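Aminoacyl-tRNA synthetase (Cryptosporidium parvum, PDB 5F9Z) probably joins proline to its cognate tRNA at the expense of ATP, as a class II prolyl-tRNA synthetase. Local coordinates at residues Glu38-Tyr43 / Thr161-Thr166; Tyr56-Thr61 / Arg278-Met283. All coordinates share one frame; numbering follows the deposited sequence.

Overall arrangement
Contact 1 and contact 2 have their centres 11 Å apart and interleave along the chain, in the order 38-43, 56-61, 161-166, 278-283. Each pairs an element early in the chain, strand 40-42 or helix 53-71, with a nucleotide-binding element from later in it: the loop between strands 144-153 and 168-178, or helix 278-287. They meet directly. F163 CB packs 3.5 Å from G281 N, and I164 O probably accepts a hydrogen bond from R278 NE at 2.8 Å. Both later segments also touch the bound AMPPNP, so the early strand and helix both pack behind the same nucleotide site.

Contact 1. Residues Glu38-Tyr43 / Thr161-Thr166; sequences EMIEYY and TPFIRT. With ANP (phosphoaminophosphonic acid-adenylate ester), chain D.
I40 and Y42, on the short strand 40-42, reach P162 and F163 of a tight turn. The backbones stay well apart, with 8.1 Å between the CA atoms of I40 and P162, so side chains alone bridge them. The loop has a classic beta bulge, I164 and R165 both lying opposite T161; inside it F163 occupies a classic gamma turn closed from I164 N to P162 O.

I40 and F163 approach from opposite directions. CG anti to the carbonyl carbon (chi1 -58°) carries the F163 ring out toward the strand, where both CG1 and CD1 of I40 press on its far end, CD1 at 3.5 Å from F163 CZ. The ring also packs against L51 and I280. Further along, Y42 CE1 lies 4.2 Å from P162 CG, while the Y42 hydroxyl bonds to S31 of helix 26-36.

Beyond the turn the loop reads the bound AMPPNP. T166 N donates to adenine N1 at 3.2 Å, and T166 O accepts from N6. R165 turns its guanidinium edge to the gamma phosphate: NH2 meets O2G of AMPPNP at 2.6 Å and NH1 reaches O3G almost straight, while E156 shares NH1 and would help fix the group's rotation. Adenine held by backbone and gamma phosphate by arginine is the pattern of the class II motif 2 loop.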
ATOM      1  N   GLU A  38       8.814  -7.821 -14.799  1.00 29.13           N
ATOM      2  CA  GLU A  38       7.598  -7.813 -15.614  1.00 30.25           C
ATOM      3  C   GLU A  38       6.386  -7.373 -14.797  1.00 29.43           C
ATOM      4  O   GLU A  38       5.281  -7.897 -14.952  1.00 30.31           O
ATOM      5  CB  GLU A  38       7.360  -9.175 -16.268  1.00 31.84           C
ATOM      6  CG  GLU A  38       8.475  -9.592 -17.211  1.00 34.47           C
ATOM      7  CD  GLU A  38       8.255 -10.964 -17.807  1.00 37.07           C
ATOM      8  OE1 GLU A  38       7.872 -11.886 -17.056  1.00 38.31           O
ATOM      9  OE2 GLU A  38       8.460 -11.118 -19.029  1.00 39.45           O
ATOM     10  N   MET A  39       6.598  -6.398 -13.914  1.00 28.67           N
ATOM     11  CA  MET A  39       5.514  -5.777 -13.165  1.00 29.39           C
ATOM     12  C   MET A  39       4.957  -4.550 -13.871  1.00 28.43           C
ATOM     13  O   MET A  39       3.736  -4.360 -13.914  1.00 26.71           O
ATOM     14  CB  MET A  39       5.995  -5.373 -11.769  1.00 30.80           C
ATOM     15  CG  MET A  39       5.737  -6.386 -10.673  1.00 33.60           C
ATOM     16  SD  MET A  39       5.947  -5.618  -9.056  1.00 35.79           S
ATOM     17  CE  MET A  39       5.198  -6.845  -7.992  1.00 36.91           C
ATOM     18  N   ILE A  40       5.832  -3.720 -14.431  1.00 29.22           N
ATOM     19  CA  ILE A  40       5.477  -2.384 -14.893  1.00 30.71           C
ATOM     20  C   ILE A  40       6.095  -2.142 -16.262  1.00 31.77           C
ATOM     21  O   ILE A  40       7.236  -2.538 -16.521  1.00 34.60           O
ATOM     22  CB  ILE A  40       5.946  -1.312 -13.883  1.00 32.91           C
ATOM     23  CG1 ILE A  40       5.055  -1.325 -12.642  1.00 34.29           C
ATOM     24  CG2 ILE A  40       5.968   0.076 -14.510  1.00 31.88           C
ATOM     25  CD1 ILE A  40       3.624  -0.957 -12.934  1.00 35.98           C
ATOM     26  N   GLU A  41       5.329  -1.503 -17.143  1.00 30.89           N
ATOM     27  CA  GLU A  41       5.841  -0.941 -18.385  1.00 33.28           C
ATOM     28  C   GLU A  41       5.614   0.563 -18.361  1.00 35.64           C
ATOM     29  O   GLU A  41       4.513   1.021 -18.033  1.00 35.23           O
ATOM     30  CB  GLU A  41       5.157  -1.560 -19.608  1.00 35.47           C
ATOM     31  CG  GLU A  41       5.614  -2.969 -19.943  1.00 37.25           C
ATOM     32  CD  GLU A  41       6.992  -3.008 -20.578  1.00 38.87           C
ATOM     33  OE1 GLU A  41       7.552  -4.118 -20.704  1.00 39.90           O
ATOM     34  OE2 GLU A  41       7.514  -1.937 -20.955  1.00 39.36           O
ATOM     35  N   TYR A  42       6.652   1.326 -18.692  1.00 36.28           N
ATOM     36  CA  TYR A  42       6.509   2.772 -18.760  1.00 36.73           C
ATOM     37  C   TYR A  42       5.690   3.164 -19.984  1.00 38.73           C
ATOM     38  O   TYR A  42       5.809   2.561 -21.053  1.00 40.19           O
ATOM     39  CB  TYR A  42       7.881   3.446 -18.798  1.00 36.71           C
ATOM     40  CG  TYR A  42       8.624   3.383 -17.482  1.00 35.37           C
ATOM     41  CD1 TYR A  42       8.305   4.246 -16.441  1.00 33.98           C
ATOM     42  CD2 TYR A  42       9.644   2.464 -17.281  1.00 35.49           C
ATOM     43  CE1 TYR A  42       8.980   4.194 -15.237  1.00 33.39           C
ATOM     44  CE2 TYR A  42      10.326   2.404 -16.079  1.00 35.32           C
ATOM     45  CZ  TYR A  42       9.990   3.271 -15.061  1.00 35.12           C
ATOM     46  OH  TYR A  42      10.666   3.215 -13.864  1.00 35.91           O
ATOM     47  N   TYR A  43       4.850   4.180 -19.816  1.00 38.41           N
ATOM     48  CA  TYR A  43       3.925   4.622 -20.845  1.00 37.51           C
ATOM     49  C   TYR A  43       4.387   5.954 -21.422  1.00 38.08           C
ATOM     50  O   TYR A  43       5.059   6.740 -20.749  1.00 38.59           O
ATOM     51  CB  TYR A  43       2.509   4.753 -20.273  1.00 36.21           C
ATOM     52  CG  TYR A  43       1.401   4.702 -21.300  1.00 35.70           C
ATOM     53  CD1 TYR A  43       1.220   3.580 -22.097  1.00 35.50           C
ATOM     54  CD2 TYR A  43       0.520   5.763 -21.450  1.00 36.60           C
ATOM     55  CE1 TYR A  43       0.203   3.525 -23.031  1.00 36.77           C
ATOM     56  CE2 TYR A  43      -0.501   5.716 -22.380  1.00 39.13           C
ATOM     57  CZ  TYR A  43      -0.655   4.595 -23.166  1.00 38.82           C
ATOM     58  OH  TYR A  43      -1.670   4.547 -24.093  1.00 41.08           O
ATOM     59  N   THR A 161       5.864   8.741  -9.397  1.00 32.73           N
ATOM     60  CA  THR A 161       6.575   7.536  -9.010  1.00 31.87           C
ATOM     61  C   THR A 161       5.645   6.357  -9.267  1.00 31.79           C
ATOM     62  O   THR A 161       4.453   6.428  -8.920  1.00 31.62           O
ATOM     63  CB  THR A 161       7.000   7.580  -7.534  1.00 31.47           C
ATOM     64  OG1 THR A 161       7.801   8.745  -7.297  1.00 33.10           O
ATOM     65  CG2 THR A 161       7.803   6.340  -7.165  1.00 31.15           C
ATOM     66  N   PRO A 162       6.128   5.284  -9.891  1.00 31.08           N
ATOM     67  CA  PRO A 162       5.270   4.114 -10.118  1.00 27.89           C
ATOM     68  C   PRO A 162       4.621   3.640  -8.825  1.00 25.55           C
ATOM     69  O   PRO A 162       5.268   3.565  -7.776  1.00 25.83           O
ATOM     70  CB  PRO A 162       6.241   3.075 -10.684  1.00 27.69           C
ATOM     71  CG  PRO A 162       7.284   3.895 -11.371  1.00 31.19           C
ATOM     72  CD  PRO A 162       7.447   5.136 -10.531  1.00 31.90           C
ATOM     73  N   PHE A 163       3.321   3.349  -8.909  1.00 23.02           N
ATOM     74  CA  PHE A 163       2.480   2.977  -7.774  1.00 21.39           C
ATOM     75  C   PHE A 163       2.314   4.121  -6.778  1.00 22.05           C
ATOM     76  O   PHE A 163       1.185   4.517  -6.471  1.00 20.82           O
ATOM     77  CB  PHE A 163       3.034   1.742  -7.055  1.00 21.01           C
ATOM     78  CG  PHE A 163       3.162   0.532  -7.935  1.00 22.11           C
ATOM     79  CD1 PHE A 163       2.037  -0.164  -8.347  1.00 22.42           C
ATOM     80  CD2 PHE A 163       4.408   0.079  -8.334  1.00 21.71           C
ATOM     81  CE1 PHE A 163       2.153  -1.281  -9.151  1.00 21.79           C
ATOM     82  CE2 PHE A 163       4.530  -1.039  -9.135  1.00 22.59           C
ATOM     83  CZ  PHE A 163       3.401  -1.720  -9.544  1.00 21.99           C
ATOM     84  N   ILE A 164       3.430   4.660  -6.276  1.00 23.37           N
ATOM     85  CA  ILE A 164       3.377   5.621  -5.174  1.00 25.62           C
ATOM     86  C   ILE A 164       2.549   6.843  -5.558  1.00 27.53           C
ATOM     87  O   ILE A 164       1.640   7.254  -4.825  1.00 29.00           O
ATOM     88  CB  ILE A 164       4.800   6.023  -4.744  1.00 25.87           C
ATOM     89  CG1 ILE A 164       5.624   4.782  -4.389  1.00 24.48           C
ATOM     90  CG2 ILE A 164       4.744   6.986  -3.567  1.00 25.39           C
ATOM     91  CD1 ILE A 164       5.059   3.982  -3.236  1.00 22.84           C
ATOM     92  N   ARG A 165       2.849   7.446  -6.707  1.00 27.23           N
ATOM     93  CA  ARG A 165       2.129   8.631  -7.174  1.00 27.65           C
ATOM     94  C   ARG A 165       2.031   8.557  -8.695  1.00 27.00           C
ATOM     95  O   ARG A 165       2.998   8.859  -9.400  1.00 27.72           O
ATOM     96  CB  ARG A 165       2.817   9.914  -6.723  1.00 28.88           C
ATOM     97  CG  ARG A 165       2.088  11.181  -7.138  1.00 29.80           C
ATOM     98  CD  ARG A 165       2.700  12.412  -6.491  1.00 32.75           C
ATOM     99  NE  ARG A 165       2.720  12.308  -5.035  1.00 35.65           N
ATOM    100  CZ  ARG A 165       1.684  12.590  -4.251  1.00 36.55           C
ATOM    101  NH1 ARG A 165       0.537  12.993  -4.783  1.00 36.16           N
ATOM    102  NH2 ARG A 165       1.792  12.466  -2.935  1.00 36.18           N
ATOM    103  N   THR A 166       0.864   8.160  -9.192  1.00 27.25           N
ATOM    104  CA  THR A 166       0.620   8.029 -10.619  1.00 29.01           C
ATOM    105  C   THR A 166      -0.557   8.907 -11.023  1.00 27.49           C
ATOM    106  O   THR A 166      -1.490   9.121 -10.243  1.00 23.41           O
ATOM    107  CB  THR A 166       0.342   6.571 -11.005  1.00 30.14           C
ATOM    108  OG1 THR A 166      -0.888   6.143 -10.408  1.00 31.94           O
ATOM    109  CG2 THR A 166       1.466   5.671 -10.518  1.00 30.60           C
TER
HETATM  110  PG  ANP D 701      -1.447  13.717  -1.378  1.00 35.98           P
HETATM  111  O1G ANP D 701      -1.197  15.119  -0.921  1.00 36.83           O
HETATM  112  O2G ANP D 701      -0.106  12.895  -1.274  1.00 37.53           O
HETATM  113  O3G ANP D 701      -1.929  13.726  -2.884  1.00 33.56           O
HETATM  114  PB  ANP D 701      -4.147  12.986  -1.072  1.00 33.27           P
HETATM  115  O1B ANP D 701      -5.127  13.822  -0.200  1.00 34.34           O
HETATM  116  O2B ANP D 701      -4.106  13.556  -2.453  1.00 29.25           O
HETATM  117  N3B ANP D 701      -2.617  13.003  -0.380  1.00 34.60           N
HETATM  118  PA  ANP D 701      -6.161  11.116  -1.061  1.00 32.60           P
HETATM  119  O1A ANP D 701      -6.959  11.911  -2.018  1.00 31.72           O
HETATM  120  O2A ANP D 701      -6.594  11.269   0.400  1.00 32.73           O
HETATM  121  O3A ANP D 701      -4.622  11.503  -1.132  1.00 33.68           O
HETATM  122  O5' ANP D 701      -6.222   9.601  -1.524  1.00 33.97           O
HETATM  123  C5' ANP D 701      -6.273   8.517  -0.569  1.00 32.38           C
HETATM  124  C4' ANP D 701      -4.939   7.815  -0.549  1.00 30.88           C
HETATM  125  O4' ANP D 701      -4.546   7.509  -1.899  1.00 30.42           O
HETATM  126  C3' ANP D 701      -3.783   8.626   0.022  1.00 31.00           C
HETATM  127  O3' ANP D 701      -3.714   8.472   1.434  1.00 32.89           O
HETATM  128  C2' ANP D 701      -2.564   8.011  -0.674  1.00 31.12           C
HETATM  129  O2' ANP D 701      -2.053   6.899   0.052  1.00 31.49           O
HETATM  130  C1' ANP D 701      -3.136   7.553  -2.023  1.00 30.23           C
HETATM  131  N9  ANP D 701      -2.808   8.426  -3.147  1.00 30.24           N
HETATM  132  C8  ANP D 701      -2.992   9.782  -3.224  1.00 30.26           C
HETATM  133  N7  ANP D 701      -2.613  10.309  -4.363  1.00 29.98           N
HETATM  134  C5  ANP D 701      -2.155   9.222  -5.091  1.00 30.23           C
HETATM  135  C6  ANP D 701      -1.617   9.108  -6.388  1.00 31.51           C
HETATM  136  N6  ANP D 701      -1.444  10.142  -7.215  1.00 30.98           N
HETATM  137  N1  ANP D 701      -1.258   7.874  -6.813  1.00 31.78           N
HETATM  138  C2  ANP D 701      -1.429   6.836  -5.990  1.00 30.35           C
HETATM  139  N3  ANP D 701      -1.924   6.823  -4.750  1.00 30.02           N
HETATM  140  C4  ANP D 701      -2.271   8.055  -4.356  1.00 30.17           C

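Contact 2. Residues Tyr56-Thr61 / Arg278-Met283; sequences YFIWET and RAIGVM. With ANP (phosphoaminophosphonic acid-adenylate ester), chain D.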
ATOM      1  N   TYR A  56      -0.454  -6.652 -11.335  1.00 21.75           N
ATOM      2  CA  TYR A  56      -1.904  -6.528 -11.238  1.00 22.10           C
ATOM      3  C   TYR A  56      -2.514  -7.666 -10.428  1.00 22.10           C
ATOM      4  O   TYR A  56      -3.595  -7.501  -9.851  1.00 22.77           O
ATOM      5  CB  TYR A  56      -2.529  -6.472 -12.630  1.00 22.65           C
ATOM      6  CG  TYR A  56      -3.998  -6.124 -12.604  1.00 22.87           C
ATOM      7  CD1 TYR A  56      -4.419  -4.838 -12.287  1.00 23.63           C
ATOM      8  CD2 TYR A  56      -4.965  -7.080 -12.886  1.00 22.43           C
ATOM      9  CE1 TYR A  56      -5.761  -4.512 -12.254  1.00 23.18           C
ATOM     10  CE2 TYR A  56      -6.311  -6.762 -12.858  1.00 23.10           C
ATOM     11  CZ  TYR A  56      -6.702  -5.477 -12.540  1.00 22.54           C
ATOM     12  OH  TYR A  56      -8.038  -5.154 -12.509  1.00 22.53           O
ATOM     13  N   PHE A  57      -1.847  -8.823 -10.381  1.00 20.80           N
ATOM     14  CA  PHE A  57      -2.291  -9.892  -9.493  1.00 21.31           C
ATOM     15  C   PHE A  57      -2.292  -9.429  -8.042  1.00 22.08           C
ATOM     16  O   PHE A  57      -3.209  -9.755  -7.279  1.00 22.54           O
ATOM     17  CB  PHE A  57      -1.395 -11.123  -9.658  1.00 20.92           C
ATOM     18  CG  PHE A  57      -1.701 -12.236  -8.689  1.00 20.54           C
ATOM     19  CD1 PHE A  57      -1.120 -12.262  -7.427  1.00 19.03           C
ATOM     20  CD2 PHE A  57      -2.560 -13.263  -9.042  1.00 19.61           C
ATOM     21  CE1 PHE A  57      -1.402 -13.280  -6.537  1.00 17.73           C
ATOM     22  CE2 PHE A  57      -2.840 -14.288  -8.157  1.00 18.96           C
ATOM     23  CZ  PHE A  57      -2.260 -14.296  -6.903  1.00 18.63           C
ATOM     24  N   ILE A  58      -1.266  -8.674  -7.643  1.00 22.39           N
ATOM     25  CA  ILE A  58      -1.170  -8.222  -6.259  1.00 23.45           C
ATOM     26  C   ILE A  58      -2.307  -7.264  -5.931  1.00 23.12           C
ATOM     27  O   ILE A  58      -2.855  -7.287  -4.822  1.00 23.46           O
ATOM     28  CB  ILE A  58       0.209  -7.591  -6.002  1.00 23.77           C
ATOM     29  CG1 ILE A  58       1.309  -8.624  -6.255  1.00 25.60           C
ATOM     30  CG2 ILE A  58       0.298  -7.045  -4.583  1.00 24.38           C
ATOM     31  CD1 ILE A  58       2.686  -8.166  -5.844  1.00 25.84           C
ATOM     32  N   TRP A  59      -2.693  -6.417  -6.887  1.00 22.21           N
ATOM     33  CA  TRP A  59      -3.835  -5.538  -6.658  1.00 24.30           C
ATOM     34  C   TRP A  59      -5.135  -6.329  -6.607  1.00 23.90           C
ATOM     35  O   TRP A  59      -6.022  -6.023  -5.800  1.00 22.50           O
ATOM     36  CB  TRP A  59      -3.906  -4.460  -7.737  1.00 24.44           C
ATOM     37  CG  TRP A  59      -5.073  -3.543  -7.551  1.00 24.24           C
ATOM     38  CD1 TRP A  59      -6.181  -3.453  -8.343  1.00 24.20           C
ATOM     39  CD2 TRP A  59      -5.261  -2.603  -6.487  1.00 22.08           C
ATOM     40  NE1 TRP A  59      -7.041  -2.504  -7.845  1.00 23.54           N
ATOM     41  CE2 TRP A  59      -6.500  -1.968  -6.705  1.00 22.63           C
ATOM     42  CE3 TRP A  59      -4.498  -2.231  -5.375  1.00 22.02           C
ATOM     43  CZ2 TRP A  59      -6.993  -0.982  -5.853  1.00 21.09           C
ATOM     44  CZ3 TRP A  59      -4.990  -1.254  -4.530  1.00 20.72           C
ATOM     45  CH2 TRP A  59      -6.225  -0.641  -4.773  1.00 20.48           C
ATOM     46  N   GLU A  60      -5.269  -7.346  -7.463  1.00 24.88           N
ATOM     47  CA  GLU A  60      -6.446  -8.207  -7.406  1.00 24.53           C
ATOM     48  C   GLU A  60      -6.530  -8.934  -6.072  1.00 24.40           C
ATOM     49  O   GLU A  60      -7.627  -9.164  -5.551  1.00 24.40           O
ATOM     50  CB  GLU A  60      -6.424  -9.209  -8.561  1.00 25.22           C
ATOM     51  CG  GLU A  60      -6.697  -8.593  -9.917  1.00 26.10           C
ATOM     52  CD  GLU A  60      -6.739  -9.624 -11.028  1.00 29.26           C
ATOM     53  OE1 GLU A  60      -5.862 -10.515 -11.051  1.00 30.69           O
ATOM     54  OE2 GLU A  60      -7.657  -9.550 -11.871  1.00 31.03           O
ATOM     55  N   THR A  61      -5.380  -9.307  -5.506  1.00 23.30           N
ATOM     56  CA  THR A  61      -5.371  -9.929  -4.187  1.00 22.90           C
ATOM     57  C   THR A  61      -5.738  -8.915  -3.109  1.00 23.99           C
ATOM     58  O   THR A  61      -6.544  -9.207  -2.218  1.00 26.06           O
ATOM     59  CB  THR A  61      -4.001 -10.545  -3.904  1.00 22.81           C
ATOM     60  OG1 THR A  61      -3.660 -11.452  -4.959  1.00 24.70           O
ATOM     61  CG2 THR A  61      -4.016 -11.298  -2.583  1.00 20.95           C
ATOM     62  N   ARG A 278      -0.815   2.435  -4.604  1.00 24.46           N
ATOM     63  CA  ARG A 278       0.396   2.820  -3.883  1.00 24.72           C
ATOM     64  C   ARG A 278       0.852   1.726  -2.925  1.00 25.29           C
ATOM     65  O   ARG A 278       2.058   1.564  -2.695  1.00 25.59           O
ATOM     66  CB  ARG A 278       0.148   4.128  -3.128  1.00 24.96           C
ATOM     67  CG  ARG A 278       1.179   4.462  -2.065  1.00 26.78           C
ATOM     68  CD  ARG A 278       0.814   5.739  -1.331  1.00 28.18           C
ATOM     69  NE  ARG A 278       0.931   6.918  -2.184  1.00 30.65           N
ATOM     70  CZ  ARG A 278       0.889   8.169  -1.738  1.00 32.50           C
ATOM     71  NH1 ARG A 278       0.733   8.405  -0.441  1.00 32.28           N
ATOM     72  NH2 ARG A 278       1.004   9.183  -2.584  1.00 33.45           N
ATOM     73  N   ALA A 279      -0.093   0.964  -2.366  1.00 25.27           N
ATOM     74  CA  ALA A 279       0.255  -0.108  -1.438  1.00 25.10           C
ATOM     75  C   ALA A 279       1.239  -1.088  -2.063  1.00 24.04           C
ATOM     76  O   ALA A 279       2.120  -1.617  -1.376  1.00 24.29           O
ATOM     77  CB  ALA A 279      -1.009  -0.840  -0.988  1.00 25.02           C
ATOM     78  N   ILE A 280       1.106  -1.340  -3.366  1.00 24.11           N
ATOM     79  CA  ILE A 280       2.026  -2.248  -4.044  1.00 23.60           C
ATOM     80  C   ILE A 280       3.435  -1.671  -4.043  1.00 24.71           C
ATOM     81  O   ILE A 280       4.410  -2.370  -3.744  1.00 27.58           O
ATOM     82  CB  ILE A 280       1.533  -2.540  -5.472  1.00 21.53           C
ATOM     83  CG1 ILE A 280       0.104  -3.088  -5.437  1.00 20.35           C
ATOM     84  CG2 ILE A 280       2.469  -3.518  -6.169  1.00 19.84           C
ATOM     85  CD1 ILE A 280      -0.469  -3.390  -6.805  1.00 21.29           C
ATOM     86  N   GLY A 281       3.560  -0.382  -4.364  1.00 22.59           N
ATOM     87  CA  GLY A 281       4.875   0.239  -4.396  1.00 22.82           C
ATOM     88  C   GLY A 281       5.546   0.268  -3.036  1.00 24.02           C
ATOM     89  O   GLY A 281       6.744  -0.005  -2.919  1.00 24.36           O
ATOM     90  N   VAL A 282       4.784   0.600  -1.991  1.00 25.29           N
ATOM     91  CA  VAL A 282       5.337   0.600  -0.638  1.00 25.21           C
ATOM     92  C   VAL A 282       5.800  -0.799  -0.256  1.00 24.85           C
ATOM     93  O   VAL A 282       6.849  -0.973   0.378  1.00 24.06           O
ATOM     94  CB  VAL A 282       4.301   1.146   0.362  1.00 23.11           C
ATOM     95  CG1 VAL A 282       4.891   1.199   1.765  1.00 21.19           C
ATOM     96  CG2 VAL A 282       3.816   2.521  -0.070  1.00 17.44           C
ATOM     97  N   MET A 283       5.032  -1.820  -0.645  1.00 24.10           N
ATOM     98  CA  MET A 283       5.419  -3.196  -0.353  1.00 25.18           C
ATOM     99  C   MET A 283       6.680  -3.589  -1.115  1.00 25.47           C
ATOM    100  O   MET A 283       7.542  -4.291  -0.574  1.00 26.69           O
ATOM    101  CB  MET A 283       4.260  -4.139  -0.684  1.00 27.47           C
ATOM    102  CG  MET A 283       4.557  -5.618  -0.490  1.00 29.55           C
ATOM    103  SD  MET A 283       5.227  -6.397  -1.972  1.00 32.51           S
ATOM    104  CE  MET A 283       3.946  -6.010  -3.161  1.00 31.48           C
TER
HETATM  105  PG  ANP D 701      -1.447  13.717  -1.378  1.00 35.98           P
HETATM  106  O1G ANP D 701      -1.197  15.119  -0.921  1.00 36.83           O
HETATM  107  O2G ANP D 701      -0.106  12.895  -1.274  1.00 37.53           O
HETATM  108  O3G ANP D 701      -1.929  13.726  -2.884  1.00 33.56           O
HETATM  109  PB  ANP D 701      -4.147  12.986  -1.072  1.00 33.27           P
HETATM  110  O1B ANP D 701      -5.127  13.822  -0.200  1.00 34.34           O
HETATM  111  O2B ANP D 701      -4.106  13.556  -2.453  1.00 29.25           O
HETATM  112  N3B ANP D 701      -2.617  13.003  -0.380  1.00 34.60           N
HETATM  113  PA  ANP D 701      -6.161  11.116  -1.061  1.00 32.60           P
HETATM  114  O1A ANP D 701      -6.959  11.911  -2.018  1.00 31.72           O
HETATM  115  O2A ANP D 701      -6.594  11.269   0.400  1.00 32.73           O
HETATM  116  O3A ANP D 701      -4.622  11.503  -1.132  1.00 33.68           O
HETATM  117  O5' ANP D 701      -6.222   9.601  -1.524  1.00 33.97           O
HETATM  118  C5' ANP D 701      -6.273   8.517  -0.569  1.00 32.38           C
HETATM  119  C4' ANP D 701      -4.939   7.815  -0.549  1.00 30.88           C
HETATM  120  O4' ANP D 701      -4.546   7.509  -1.899  1.00 30.42           O
HETATM  121  C3' ANP D 701      -3.783   8.626   0.022  1.00 31.00           C
HETATM  122  O3' ANP D 701      -3.714   8.472   1.434  1.00 32.89           O
HETATM  123  C2' ANP D 701      -2.564   8.011  -0.674  1.00 31.12           C
HETATM  124  O2' ANP D 701      -2.053   6.899   0.052  1.00 31.49           O
HETATM  125  C1' ANP D 701      -3.136   7.553  -2.023  1.00 30.23           C
HETATM  126  N9  ANP D 701      -2.808   8.426  -3.147  1.00 30.24           N
HETATM  127  C8  ANP D 701      -2.992   9.782  -3.224  1.00 30.26           C
HETATM  128  N7  ANP D 701      -2.613  10.309  -4.363  1.00 29.98           N
HETATM  129  C5  ANP D 701      -2.155   9.222  -5.091  1.00 30.23           C
HETATM  130  C6  ANP D 701      -1.617   9.108  -6.388  1.00 31.51           C
HETATM  131  N6  ANP D 701      -1.444  10.142  -7.215  1.00 30.98           N
HETATM  132  N1  ANP D 701      -1.258   7.874  -6.813  1.00 31.78           N
HETATM  133  C2  ANP D 701      -1.429   6.836  -5.990  1.00 30.35           C
HETATM  134  N3  ANP D 701      -1.924   6.823  -4.750  1.00 30.02           N
HETATM  135  C4  ANP D 701      -2.271   8.055  -4.356  1.00 30.17           C
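I58 and W59 of helix 53-71 meet I280 and M283 of helix 278-287, four buried side chains where the helices pass steeply, their axes 10.0 Å apart at the closest point and their directions 115° apart. I58 and I280 sit nearest the crossing and slant past each other: I58 CG2 touches I280 CG1 at 4.1 Å, the methyl branch of I58 against the longer arm of I280. The other arm of I58 meets M283 tip to tip, its CD1 lying 3.7 Å from M283 CE. M283 gets there by folding its chain at chi2 (-90°) and again at chi3, which turns the methyl back toward the isoleucine, where CE also comes close to I58 CG2.

I280 is extended instead, and its CD1 comes up beside the first carbon of the tryptophan side chain, 3.7 Å from W59 CB. The methyl therefore rests against the root of W59, close to the helix backbone, while the indole leads on to L170 and T277. Around the crossing the apolar layer continues through M39, which packs on I58.

R278, in 278-283, sets off away from helix 53-71, and its guanidinium lies beside the ribose of AMPPNP. One face of the group is against the sugar, with C2' 3.3 Å above the plane and displaced toward the rim, and R278 NH1 is 3.2 Å from O2' of AMPPNP. NH1 hydrogen-bonds to Q239 O, which probably helps steady the plane against the sugar. An arginine whose guanidinium lies on the nucleotide is the hallmark of class II motif 3; helix 53-71 is consistent with the long helix of motif 1, making this a packing of motif 1 on motif 3.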